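PDB 5M3C: diguanylate cyclase from Pseudomonas aeruginosa, which joins a GGDEF domain to an EAL domain in one chain and binds guanosine-5'-triphosphate and calcium ions. Local coordinates for residues G35-I40 / K144-A149; M176-E181 / V213-P218; R227-A232 / L239-W244; I302-I307 / F333-S338. All blocks are in the same frame, centred on the assembly; numbering follows the deposited sequence.

Contact 1: residues G35-I40 / K144-A149; sequences GAVLFI and KNADAA
Phe39 lies against one turn of helix 139-155 and meets both Ala146 and Asp147. Its CG is anti to the backbone N (chi1 -156°), which turns the ring towards Asp147. The ring and the Asp147 side chain run side by side and point the same way. Asp147 CA sits over the ring face, 4.0 Å from the Phe39 centroid, as a CH-pi contact. The carboxylate is modelled over the ring too, offset toward its rim, but so close an approach is doubtful in detail. The contact rests on the CH-pi pair and on Ala146.

The tightly packed part is around Ala146. Its CB is 4.1 Å from Phe39 CB and 4.1 Å from Val37 CG1. It also rests 3.8 Å from Val37 O. Such a small residue lets the helix come close, and the axes of the two short segments approach to 7.3 Å. The start of the helical segment is more open. Lys144 and Asn145 are partly exposed there, and Asn145 ND2 bonds to Asp135 O. Ala148 is buried against helix 168-187.

Strand 35-43 runs between strands 85-90 and 119-132, antiparallel to both. Ala146 also touches Ala130 of strand 119-132. The crossing angle is -46°. This is a helix packed on the central sheet, as expected for the alpha/beta fold of a GGDEF domain.

Contact 2: residues M176-E181 / V213-P218; sequences MALETE and VRWYHP
Trp215 presents the edge of its six-membered ring to helix 168-187 and meets Leu178 and Glu181. Its CH2 atom lies 3.6 Å from Leu178 O, close to the ring plane. Leu178 CD2 also approaches this atom, at 4.3 Å. Glu181 CB comes in at the same edge, 3.8 Å from Trp215 CZ2 and in the plane of the ring. Trp215 reaches further along the helix to Leu182 and Ala185, so it packs the end of strand 206-217 against helix 168-187.

The polar part lies two residues further along the strand. His217 NE2 donates to Glu181 OE2, with an N-H...O angle of 150°. The modelled length, 2.5 Å between His217 NE2 and Glu181 OE2, is shorter than expected and says nothing about strength. The bond uses the anti lone pair of OE2, and the oxygen is tilted 18° out of the imidazole plane. The Glu181 chain bends at chi2 (-44°), which brings the carboxylate to the histidine. The two side chains cross at about a right angle.

The other ring nitrogen, His217 ND1, bonds to Leu219 N, and Phe220 packs edge-to-face with the ring. A backbone N-H at ND1 and a carboxylate at NE2 would together favour an imidazole protonated at NE2.

Contact 3: residues R227-A232 / L239-W244; sequences RFIPLA and LPLGDW
Asp243 N donates to Leu239 O at 3.0 Å, closing the helical turn that carries Leu241 to Phe228, Ile229 and Ala232. On the opposing helix the matching bond runs from Ala232 N to Phe228 O, at 3.1 Å. It joins two of the residues that Leu241 touches.

Between the segments the contact is apolar and rests on one methyl group, Leu241 CD2. This atom is 4.3 Å from Ala232 CB. It is 4.4 Å from Phe228 CE1, which it meets at the ring edge and near the ring plane. Ile229 CG1 lies at a similar distance, 4.5 Å from Leu241 CD2. Leu241 has CG anti to its amide nitrogen (chi1 -179°), and this carries the methyl group across to the other helix.

Helices 225-234 and 238-259 follow each other in the EAL domain, which has a TIM-barrel-like fold. Here their short segments run at 124° to each other, with axes 10.5 Å apart at the closest. Helix 225-234 is kinked at Pro230, whose nitrogen makes no bond to the preceding turn.

Ala232 also packs on Leu182 of helix 168-187, and Leu241 on Leu191. Beyond Leu241, Asp243 OD2 forms a salt bridge with Arg283, and Trp244 NE1 bonds to Asp189 OD1.

Contact 4: residues I302-I307 / F333-S338; sequences ITESFI and FGTGYS
Glu304 reaches into the loop of residues 333-338 and holds it at Gly334. The loop belongs to the Asp-Phe-Gly-Thr-Gly sequence of EAL domains, often called loop 6, which follows a strand of the TIM-like barrel. Gly334 N donates to Glu304 OE2 at 3.0 Å, with an angle of 151° at the hydrogen. The donor approaches from above the carboxylate plane, 36° out of it.

The other oxygen, Glu304 OE1, lies among Phe333 and Ser338. The hydroxyl of Ser338 is near it, with its OG 3.6 Å from Glu304 OE1. Thr335 OG1 is a more distant neighbour, 3.8 Å from Glu304 OE2. The carboxylate is buried between the two ends of the loop. OE2 is toward the backbone of Phe333 and Gly334, and OE1 is toward the Phe333 ring and Ser338.

The Glu304 side chain is nearly straight, with CG anti to the backbone N (chi1 -174°), and this carries the carboxylate across to the loop. At its base Glu304 is tied by a backbone bond to Asp331, a ligand of the calcium ion, and packs on Ile330. Further out, Phe333 bonds through its backbone to Lys352. Tyr337 and Ser338 pair in an antiparallel ladder with a strand of the second subunit, so this short strand is continued across the interface.

Glu304 also starts the short helix 304-307. Just before it, Thr303 O accepts bonds from both Phe306 N and Ile307 N, each at 3.1 Å.

In the fold
Contact 1 lies in the GGDEF domain and the other three in the EAL domain. Phe39 of contact 1 has its side chain about 9 Å from the bound guanosine-5'-triphosphate and about 8 Å from a calcium ion. Helix 168-187 joins the two domains: its start touches Ala148, and its later turns carry contact 2. The centres of contacts 1 and 2 are about 28 Å apart. Contacts 2 and 3 touch, with Trp215 CB 3.6 Å from Phe228 CE2. The second calcium ion, held by Glu210, Asn269, Glu301 and Asp331, is about 10 Å from the Ile229 side chain and about 11 Å from that of Phe333. Contact 4 is about 40 Å from contact 1, centre to centre.

Contact 1: residues G35-I40 / K144-A149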
loop_
_atom_site.group_PDB
_atom_site.type_symbol
_atom_site.label_atom_id
_atom_site.label_comp_id
_atom_site.label_asym_id
_atom_site.label_seq_id
_atom_site.Cartn_x
_atom_site.Cartn_y
_atom_site.Cartn_z
ATOM N N GLY B 35 -4.929 21.643 37.350
ATOM C CA GLY B 35 -5.668 20.387 37.334
ATOM C C GLY B 35 -6.086 20.016 35.928
ATOM O O GLY B 35 -5.741 20.703 34.970
ATOM N N ALA B 36 -6.837 18.931 35.800
ATOM C CA ALA B 36 -7.216 18.442 34.482
ATOM C C ALA B 36 -8.570 17.749 34.469
ATOM O O ALA B 36 -8.947 17.064 35.416
ATOM C CB ALA B 36 -6.148 17.499 33.953
ATOM N N VAL B 37 -9.292 17.946 33.374
ATOM C CA VAL B 37 -10.515 17.218 33.094
ATOM C C VAL B 37 -10.322 16.481 31.777
ATOM O O VAL B 37 -9.966 17.094 30.767
ATOM C CB VAL B 37 -11.721 18.162 32.962
ATOM C CG1 VAL B 37 -12.962 17.380 32.558
ATOM C CG2 VAL B 37 -11.956 18.908 34.267
ATOM N N LEU B 38 -10.539 15.170 31.796
ATOM C CA LEU B 38 -10.346 14.340 30.610
ATOM C C LEU B 38 -11.672 13.789 30.106
ATOM O O LEU B 38 -12.446 13.216 30.871
ATOM C CB LEU B 38 -9.387 13.182 30.907
ATOM C CG LEU B 38 -7.891 13.519 30.881
ATOM C CD1 LEU B 38 -7.564 14.640 31.856
ATOM C CD2 LEU B 38 -7.045 12.294 31.191
ATOM N N PHE B 39 -11.919 13.966 28.811
ATOM C CA PHE B 39 -13.131 13.471 28.165
ATOM C C PHE B 39 -12.811 12.257 27.302
ATOM O O PHE B 39 -12.029 12.355 26.351
ATOM C CB PHE B 39 -13.739 14.566 27.292
ATOM C CG PHE B 39 -15.208 14.398 27.046
ATOM C CD1 PHE B 39 -15.678 13.360 26.266
ATOM C CD2 PHE B 39 -16.118 15.287 27.593
ATOM C CE1 PHE B 39 -17.032 13.205 26.039
ATOM C CE2 PHE B 39 -17.472 15.139 27.372
ATOM C CZ PHE B 39 -17.931 14.096 26.592
ATOM N N ILE B 40 -13.421 11.121 27.631
ATOM C CA ILE B 40 -13.146 9.869 26.925
ATOM C C ILE B 40 -14.392 9.294 26.259
ATOM O O ILE B 40 -15.347 8.929 26.933
ATOM C CB ILE B 40 -12.591 8.795 27.875
ATOM C CG1 ILE B 40 -11.254 9.250 28.468
ATOM C CG2 ILE B 40 -12.440 7.473 27.139
ATOM C CD1 ILE B 40 -10.654 8.265 29.449
ATOM N N LYS B 144 -17.075 21.458 28.447
ATOM C CA LYS B 144 -17.235 21.846 27.045
ATOM C C LYS B 144 -15.913 21.723 26.296
ATOM O O LYS B 144 -15.803 21.001 25.304
ATOM C CB LYS B 144 -17.750 23.287 26.952
ATOM C CG LYS B 144 -17.914 23.809 25.532
ATOM N N ASN B 145 -14.908 22.436 26.784
ATOM C CA ASN B 145 -13.608 22.456 26.130
ATOM C C ASN B 145 -12.979 21.062 26.103
ATOM O O ASN B 145 -12.343 20.691 25.119
ATOM C CB ASN B 145 -12.685 23.465 26.817
ATOM C CG ASN B 145 -13.187 24.893 26.688
ATOM O OD1 ASN B 145 -14.138 25.167 25.953
ATOM N ND2 ASN B 145 -12.551 25.811 27.404
ATOM N N ALA B 146 -13.162 20.289 27.172
ATOM C CA ALA B 146 -12.632 18.921 27.212
ATOM C C ALA B 146 -13.329 18.040 26.178
ATOM O O ALA B 146 -12.732 17.115 25.629
ATOM C CB ALA B 146 -12.788 18.325 28.602
ATOM N N ASP B 147 -14.599 18.337 25.926
ATOM C CA ASP B 147 -15.388 17.610 24.938
ATOM C C ASP B 147 -14.910 17.931 23.524
ATOM O O ASP B 147 -14.768 17.040 22.685
ATOM C CB ASP B 147 -16.866 17.982 25.080
ATOM C CG ASP B 147 -17.785 17.008 24.381
ATOM O OD1 ASP B 147 -17.435 15.809 24.301
ATOM O OD2 ASP B 147 -18.864 17.441 23.920
ATOM N N ALA B 148 -14.663 19.211 23.265
ATOM C CA ALA B 148 -14.161 19.646 21.963
ATOM C C ALA B 148 -12.869 18.913 21.601
ATOM O O ALA B 148 -12.717 18.412 20.484
ATOM C CB ALA B 148 -13.932 21.148 21.965
ATOM N N ALA B 149 -11.944 18.854 22.554
ATOM C CA ALA B 149 -10.680 18.153 22.354
ATOM C C ALA B 149 -10.925 16.693 21.989
ATOM O O ALA B 149 -10.211 16.123 21.165
ATOM C CB ALA B 149 -9.819 18.246 23.606
#

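Contact 2: residues M176-E181 / V213-P218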
loop_
_atom_site.group_PDB
_atom_site.type_symbol
_atom_site.label_atom_id
_atom_site.label_comp_id
_atom_site.label_asym_id
_atom_site.label_seq_id
_atom_site.Cartn_x
_atom_site.Cartn_y
_atom_site.Cartn_z
ATOM N N MET B 176 -20.365 19.207 12.888
ATOM C CA MET B 176 -21.703 18.698 13.180
ATOM C C MET B 176 -22.746 19.353 12.269
ATOM O O MET B 176 -23.626 18.684 11.726
ATOM C CB MET B 176 -22.068 18.949 14.646
ATOM C CG MET B 176 -21.336 18.066 15.645
ATOM S SD MET B 176 -21.564 18.648 17.338
ATOM C CE MET B 176 -20.530 17.499 18.240
ATOM N N ALA B 177 -22.645 20.668 12.111
ATOM C CA ALA B 177 -23.579 21.401 11.272
ATOM C C ALA B 177 -23.536 20.861 9.848
ATOM O O ALA B 177 -24.553 20.414 9.306
ATOM C CB ALA B 177 -23.245 22.883 11.290
ATOM N N LEU B 178 -22.349 20.886 9.251
ATOM C CA LEU B 178 -22.193 20.442 7.869
ATOM C C LEU B 178 -22.772 19.046 7.647
ATOM O O LEU B 178 -23.286 18.744 6.567
ATOM C CB LEU B 178 -20.724 20.486 7.447
ATOM C CG LEU B 178 -20.177 21.898 7.228
ATOM C CD1 LEU B 178 -18.707 21.855 6.844
ATOM C CD2 LEU B 178 -20.983 22.634 6.169
ATOM N N GLU B 179 -22.696 18.193 8.664
ATOM C CA GLU B 179 -23.284 16.868 8.555
ATOM C C GLU B 179 -24.785 16.996 8.333
ATOM O O GLU B 179 -25.326 16.431 7.383
ATOM C CB GLU B 179 -23.004 16.022 9.797
ATOM C CG GLU B 179 -23.731 14.686 9.782
ATOM C CD GLU B 179 -23.364 13.790 10.949
ATOM O OE1 GLU B 179 -23.898 12.663 11.018
ATOM O OE2 GLU B 179 -22.547 14.202 11.799
ATOM N N THR B 180 -25.452 17.749 9.205
ATOM C CA THR B 180 -26.903 17.908 9.115
ATOM C C THR B 180 -27.280 18.514 7.775
ATOM O O THR B 180 -28.235 18.078 7.124
ATOM C CB THR B 180 -27.458 18.813 10.231
ATOM O OG1 THR B 180 -26.630 19.973 10.367
ATOM C CG2 THR B 180 -27.502 18.076 11.553
ATOM N N GLU B 181 -26.519 19.521 7.367
ATOM C CA GLU B 181 -26.783 20.199 6.112
ATOM C C GLU B 181 -26.599 19.262 4.927
ATOM O O GLU B 181 -27.385 19.292 3.982
ATOM C CB GLU B 181 -25.893 21.433 5.970
ATOM C CG GLU B 181 -26.298 22.582 6.880
ATOM C CD GLU B 181 -27.800 22.814 6.899
ATOM O OE1 GLU B 181 -28.507 22.123 7.660
ATOM O OE2 GLU B 181 -28.276 23.694 6.154
ATOM N N VAL B 213 -19.950 16.687 -8.858
ATOM C CA VAL B 213 -20.865 17.112 -7.803
ATOM C C VAL B 213 -20.432 18.435 -7.183
ATOM O O VAL B 213 -19.264 18.627 -6.849
ATOM C CB VAL B 213 -20.957 16.072 -6.675
ATOM C CG1 VAL B 213 -22.209 16.308 -5.846
ATOM C CG2 VAL B 213 -20.960 14.664 -7.244
ATOM N N ARG B 214 -21.389 19.342 -7.032
ATOM C CA ARG B 214 -21.149 20.628 -6.399
ATOM C C ARG B 214 -22.130 20.822 -5.256
ATOM O O ARG B 214 -23.202 20.221 -5.238
ATOM C CB ARG B 214 -21.322 21.763 -7.409
ATOM C CG ARG B 214 -20.216 21.862 -8.450
ATOM C CD ARG B 214 -18.935 22.423 -7.856
ATOM N NE ARG B 214 -18.008 22.871 -8.892
ATOM C CZ ARG B 214 -17.131 22.085 -9.512
ATOM N NH1 ARG B 214 -17.049 20.793 -9.214
ATOM N NH2 ARG B 214 -16.329 22.595 -10.439
ATOM N N TRP B 215 -21.761 21.668 -4.302
ATOM C CA TRP B 215 -22.630 21.961 -3.172
ATOM C C TRP B 215 -22.459 23.406 -2.733
ATOM O O TRP B 215 -21.424 23.774 -2.185
ATOM C CB TRP B 215 -22.332 21.008 -2.007
ATOM C CG TRP B 215 -23.242 21.182 -0.816
ATOM C CD1 TRP B 215 -24.494 21.725 -0.810
ATOM C CD2 TRP B 215 -22.977 20.781 0.534
ATOM N NE1 TRP B 215 -25.016 21.701 0.459
ATOM C CE2 TRP B 215 -24.106 21.124 1.303
ATOM C CE3 TRP B 215 -21.891 20.170 1.169
ATOM C CZ2 TRP B 215 -24.183 20.876 2.671
ATOM C CZ3 TRP B 215 -21.969 19.925 2.529
ATOM C CH2 TRP B 215 -23.106 20.278 3.264
ATOM N N TYR B 216 -23.475 24.225 -2.991
ATOM C CA TYR B 216 -23.487 25.596 -2.499
ATOM C C TYR B 216 -24.444 25.729 -1.327
ATOM O O TYR B 216 -25.573 25.237 -1.376
ATOM C CB TYR B 216 -23.899 26.582 -3.591
ATOM C CG TYR B 216 -24.083 27.993 -3.067
ATOM C CD1 TYR B 216 -22.988 28.831 -2.869
ATOM C CD2 TYR B 216 -25.344 28.483 -2.752
ATOM C CE1 TYR B 216 -23.145 30.117 -2.380
ATOM C CE2 TYR B 216 -25.512 29.770 -2.265
ATOM C CZ TYR B 216 -24.408 30.581 -2.081
ATOM O OH TYR B 216 -24.563 31.861 -1.596
ATOM N N HIS B 217 -23.987 26.396 -0.272
ATOM C CA HIS B 217 -24.841 26.705 0.865
ATOM C C HIS B 217 -24.660 28.170 1.238
ATOM O O HIS B 217 -23.547 28.604 1.529
ATOM C CB HIS B 217 -24.505 25.810 2.059
ATOM C CG HIS B 217 -25.579 25.774 3.100
ATOM N ND1 HIS B 217 -25.942 26.882 3.833
ATOM C CD2 HIS B 217 -26.370 24.763 3.530
ATOM C CE1 HIS B 217 -26.912 26.557 4.669
ATOM N NE2 HIS B 217 -27.190 25.276 4.505
ATOM N N PRO B 218 -25.760 28.937 1.243
ATOM C CA PRO B 218 -25.700 30.382 1.466
ATOM C C PRO B 218 -24.884 30.762 2.698
ATOM O O PRO B 218 -24.096 31.708 2.657
ATOM C CB PRO B 218 -27.168 30.771 1.673
ATOM C CG PRO B 218 -27.959 29.682 1.037
ATOM C CD PRO B 218 -27.142 28.435 1.178
#

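Contact 3: residues R227-A232 / L239-W244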
loop_
_atom_site.group_PDB
_atom_site.type_symbol
_atom_site.label_atom_id
_atom_site.label_comp_id
_atom_site.label_asym_id
_atom_site.label_seq_id
_atom_site.Cartn_x
_atom_site.Cartn_y
_atom_site.Cartn_z
ATOM N N ARG B 227 -13.761 19.041 0.667
ATOM C CA ARG B 227 -14.189 19.299 2.028
ATOM C C ARG B 227 -15.335 18.367 2.418
ATOM O O ARG B 227 -15.302 17.757 3.483
ATOM C CB ARG B 227 -14.616 20.763 2.146
ATOM C CG ARG B 227 -14.632 21.342 3.551
ATOM C CD ARG B 227 -14.634 22.860 3.465
ATOM N NE ARG B 227 -15.516 23.491 4.442
ATOM C CZ ARG B 227 -16.195 24.615 4.221
ATOM N NH1 ARG B 227 -16.973 25.120 5.169
ATOM N NH2 ARG B 227 -16.109 25.233 3.047
ATOM N N PHE B 228 -16.335 18.237 1.548
ATOM C CA PHE B 228 -17.567 17.540 1.924
ATOM C C PHE B 228 -17.608 16.051 1.592
ATOM O O PHE B 228 -18.491 15.345 2.078
ATOM C CB PHE B 228 -18.816 18.256 1.368
ATOM C CG PHE B 228 -19.032 18.097 -0.119
ATOM C CD1 PHE B 228 -19.212 16.845 -0.690
ATOM C CD2 PHE B 228 -19.108 19.213 -0.944
ATOM C CE1 PHE B 228 -19.427 16.709 -2.051
ATOM C CE2 PHE B 228 -19.325 19.083 -2.304
ATOM C CZ PHE B 228 -19.486 17.830 -2.858
ATOM N N ILE B 229 -16.680 15.556 0.776
ATOM C CA ILE B 229 -16.670 14.118 0.487
ATOM C C ILE B 229 -16.083 13.320 1.656
ATOM O O ILE B 229 -16.638 12.288 2.053
ATOM C CB ILE B 229 -15.937 13.792 -0.824
ATOM C CG1 ILE B 229 -16.745 14.327 -2.007
ATOM C CG2 ILE B 229 -15.758 12.289 -0.971
ATOM C CD1 ILE B 229 -16.034 14.228 -3.339
ATOM N N PRO B 230 -14.966 13.798 2.221
ATOM C CA PRO B 230 -14.463 13.169 3.439
ATOM C C PRO B 230 -15.500 13.223 4.556
ATOM O O PRO B 230 -15.659 12.257 5.302
ATOM C CB PRO B 230 -13.236 14.016 3.797
ATOM C CG PRO B 230 -12.819 14.659 2.520
ATOM C CD PRO B 230 -14.091 14.888 1.756
ATOM N N LEU B 231 -16.198 14.352 4.663
ATOM C CA LEU B 231 -17.291 14.494 5.617
ATOM C C LEU B 231 -18.262 13.332 5.456
ATOM O O LEU B 231 -18.583 12.635 6.424
ATOM C CB LEU B 231 -18.019 15.817 5.386
ATOM C CG LEU B 231 -19.251 16.082 6.253
ATOM C CD1 LEU B 231 -18.838 16.312 7.695
ATOM C CD2 LEU B 231 -20.033 17.275 5.725
ATOM N N ALA B 232 -18.721 13.128 4.225
ATOM C CA ALA B 232 -19.641 12.040 3.916
ATOM C C ALA B 232 -19.033 10.696 4.301
ATOM O O ALA B 232 -19.682 9.877 4.958
ATOM C CB ALA B 232 -20.002 12.054 2.440
ATOM N N LEU B 239 -22.350 6.528 0.517
ATOM C CA LEU B 239 -23.195 5.616 -0.246
ATOM C C LEU B 239 -24.450 6.337 -0.740
ATOM O O LEU B 239 -24.771 6.274 -1.926
ATOM C CB LEU B 239 -23.553 4.375 0.579
ATOM C CG LEU B 239 -22.370 3.474 0.953
ATOM C CD1 LEU B 239 -22.842 2.258 1.736
ATOM C CD2 LEU B 239 -21.593 3.043 -0.283
ATOM N N PRO B 240 -25.158 7.037 0.165
ATOM C CA PRO B 240 -26.282 7.876 -0.253
ATOM C C PRO B 240 -25.866 8.935 -1.278
ATOM O O PRO B 240 -26.617 9.224 -2.213
ATOM C CB PRO B 240 -26.725 8.551 1.048
ATOM C CG PRO B 240 -26.257 7.650 2.134
ATOM C CD PRO B 240 -24.999 7.009 1.631
ATOM N N LEU B 241 -24.678 9.503 -1.095
ATOM C CA LEU B 241 -24.166 10.522 -2.004
ATOM C C LEU B 241 -23.929 9.943 -3.392
ATOM O O LEU B 241 -24.400 10.487 -4.390
ATOM C CB LEU B 241 -22.862 11.110 -1.461
ATOM C CG LEU B 241 -22.200 12.208 -2.299
ATOM C CD1 LEU B 241 -23.096 13.429 -2.410
ATOM C CD2 LEU B 241 -20.854 12.593 -1.705
ATOM N N GLY B 242 -23.201 8.832 -3.444
ATOM C CA GLY B 242 -22.862 8.188 -4.708
ATOM C C GLY B 242 -24.092 7.760 -5.481
ATOM O O GLY B 242 -24.162 7.924 -6.703
ATOM N N ASP B 243 -25.069 7.214 -4.762
ATOM C CA ASP B 243 -26.317 6.780 -5.371
ATOM C C ASP B 243 -27.020 7.979 -5.992
ATOM O O ASP B 243 -27.463 7.928 -7.144
ATOM C CB ASP B 243 -27.225 6.128 -4.327
ATOM C CG ASP B 243 -27.988 4.944 -4.881
ATOM O OD1 ASP B 243 -27.363 3.878 -5.073
ATOM O OD2 ASP B 243 -29.209 5.075 -5.120
ATOM N N TRP B 244 -27.112 9.058 -5.220
ATOM C CA TRP B 244 -27.689 10.309 -5.702
ATOM C C TRP B 244 -26.965 10.776 -6.954
ATOM O O TRP B 244 -27.593 11.124 -7.952
ATOM C CB TRP B 244 -27.589 11.394 -4.630
ATOM C CG TRP B 244 -28.301 12.661 -4.997
ATOM C CD1 TRP B 244 -29.584 12.993 -4.683
ATOM C CD2 TRP B 244 -27.775 13.761 -5.751
ATOM N NE1 TRP B 244 -29.892 14.229 -5.194
ATOM C CE2 TRP B 244 -28.798 14.723 -5.853
ATOM C CE3 TRP B 244 -26.539 14.025 -6.348
ATOM C CZ2 TRP B 244 -28.626 15.929 -6.526
ATOM C CZ3 TRP B 244 -26.370 15.224 -7.016
ATOM C CH2 TRP B 244 -27.408 16.161 -7.100
#

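Contact 4: residues I302-I307 / F333-S338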
loop_
_atom_site.group_PDB
_atom_site.type_symbol
_atom_site.label_atom_id
_atom_site.label_comp_id
_atom_site.label_asym_id
_atom_site.label_seq_id
_atom_site.Cartn_x
_atom_site.Cartn_y
_atom_site.Cartn_z
ATOM N N ILE B 302 -12.567 5.665 -11.609
ATOM C CA ILE B 302 -12.126 5.191 -10.303
ATOM C C ILE B 302 -10.685 5.614 -10.052
ATOM O O ILE B 302 -9.822 5.439 -10.907
ATOM C CB ILE B 302 -12.247 3.661 -10.186
ATOM C CG1 ILE B 302 -13.569 3.192 -10.802
ATOM C CG2 ILE B 302 -12.142 3.233 -8.729
ATOM C CD1 ILE B 302 -13.876 1.727 -10.581
ATOM N N THR B 303 -10.433 6.173 -8.873
ATOM C CA THR B 303 -9.120 6.718 -8.551
ATOM C C THR B 303 -8.062 5.617 -8.457
ATOM O O THR B 303 -8.294 4.567 -7.852
ATOM C CB THR B 303 -9.158 7.532 -7.238
ATOM O OG1 THR B 303 -7.884 8.144 -7.009
ATOM C CG2 THR B 303 -9.516 6.649 -6.050
ATOM N N GLU B 304 -6.906 5.865 -9.069
ATOM C CA GLU B 304 -5.796 4.914 -9.058
ATOM C C GLU B 304 -5.484 4.444 -7.642
ATOM O O GLU B 304 -5.533 3.246 -7.345
ATOM C CB GLU B 304 -4.549 5.553 -9.677
ATOM C CG GLU B 304 -3.374 4.603 -9.850
ATOM C CD GLU B 304 -2.108 5.313 -10.295
ATOM O OE1 GLU B 304 -1.291 4.687 -11.003
ATOM O OE2 GLU B 304 -1.925 6.496 -9.939
ATOM N N SER B 305 -5.177 5.403 -6.774
ATOM C CA SER B 305 -4.777 5.120 -5.397
ATOM C C SER B 305 -5.649 4.054 -4.738
ATOM O O SER B 305 -5.169 3.273 -3.917
ATOM C CB SER B 305 -4.803 6.405 -4.563
ATOM O OG SER B 305 -6.054 7.064 -4.666
ATOM N N PHE B 306 -6.929 4.024 -5.100
ATOM C CA PHE B 306 -7.859 3.049 -4.540
ATOM C C PHE B 306 -7.766 1.713 -5.265
ATOM O O PHE B 306 -7.683 0.663 -4.629
ATOM C CB PHE B 306 -9.298 3.562 -4.615
ATOM C CG PHE B 306 -10.319 2.545 -4.197
ATOM C CD1 PHE B 306 -10.862 1.668 -5.122
ATOM C CD2 PHE B 306 -10.727 2.455 -2.879
ATOM C CE1 PHE B 306 -11.796 0.723 -4.740
ATOM C CE2 PHE B 306 -11.660 1.512 -2.489
ATOM C CZ PHE B 306 -12.197 0.645 -3.421
ATOM N N ILE B 307 -7.788 1.756 -6.594
ATOM C CA ILE B 307 -7.783 0.535 -7.395
ATOM C C ILE B 307 -6.505 -0.279 -7.199
ATOM O O ILE B 307 -6.532 -1.510 -7.268
ATOM C CB ILE B 307 -7.985 0.838 -8.893
ATOM C CG1 ILE B 307 -9.467 0.712 -9.253
ATOM C CG2 ILE B 307 -7.172 -0.116 -9.754
ATOM C CD1 ILE B 307 -9.749 0.683 -10.740
ATOM N N PHE B 333 -3.937 9.266 -12.645
ATOM C CA PHE B 333 -2.961 8.207 -12.896
ATOM C C PHE B 333 -1.516 8.695 -12.927
ATOM O O PHE B 333 -1.209 9.722 -13.533
ATOM C CB PHE B 333 -3.276 7.492 -14.209
ATOM C CG PHE B 333 -2.434 6.274 -14.443
ATOM C CD1 PHE B 333 -2.749 5.072 -13.834
ATOM C CD2 PHE B 333 -1.321 6.329 -15.266
ATOM C CE1 PHE B 333 -1.975 3.947 -14.045
ATOM C CE2 PHE B 333 -0.543 5.208 -15.482
ATOM C CZ PHE B 333 -0.870 4.014 -14.869
ATOM N N GLY B 334 -0.636 7.943 -12.271
ATOM C CA GLY B 334 0.804 8.170 -12.366
ATOM C C GLY B 334 1.454 8.799 -11.147
ATOM O O GLY B 334 2.680 8.869 -11.064
ATOM N N THR B 335 0.641 9.245 -10.193
ATOM C CA THR B 335 1.136 10.026 -9.056
ATOM C C THR B 335 2.069 9.247 -8.125
ATOM O O THR B 335 3.222 9.637 -7.925
ATOM C CB THR B 335 -0.028 10.587 -8.221
ATOM O OG1 THR B 335 -0.980 9.547 -7.964
ATOM C CG2 THR B 335 -0.713 11.725 -8.956
ATOM N N GLY B 336 1.568 8.158 -7.551
ATOM C CA GLY B 336 2.326 7.403 -6.555
ATOM C C GLY B 336 2.831 6.059 -7.046
ATOM O O GLY B 336 3.242 5.919 -8.199
ATOM N N TYR B 337 2.808 5.069 -6.157
ATOM C CA TYR B 337 3.251 3.717 -6.484
ATOM C C TYR B 337 2.100 2.875 -7.020
ATOM O O TYR B 337 1.047 2.780 -6.392
ATOM C CB TYR B 337 3.856 3.043 -5.250
ATOM C CG TYR B 337 5.276 3.471 -4.967
ATOM C CD1 TYR B 337 5.566 4.775 -4.585
ATOM C CD2 TYR B 337 6.330 2.571 -5.084
ATOM C CE1 TYR B 337 6.868 5.174 -4.330
ATOM C CE2 TYR B 337 7.635 2.959 -4.830
ATOM C CZ TYR B 337 7.898 4.262 -4.455
ATOM O OH TYR B 337 9.195 4.656 -4.201
ATOM N N SER B 338 2.307 2.264 -8.181
ATOM C CA SER B 338 1.281 1.436 -8.805
ATOM C C SER B 338 1.888 0.138 -9.332
ATOM O O SER B 338 3.097 -0.068 -9.247
ATOM C CB SER B 338 0.602 2.201 -9.944
ATOM O OG SER B 338 1.508 2.447 -11.007
#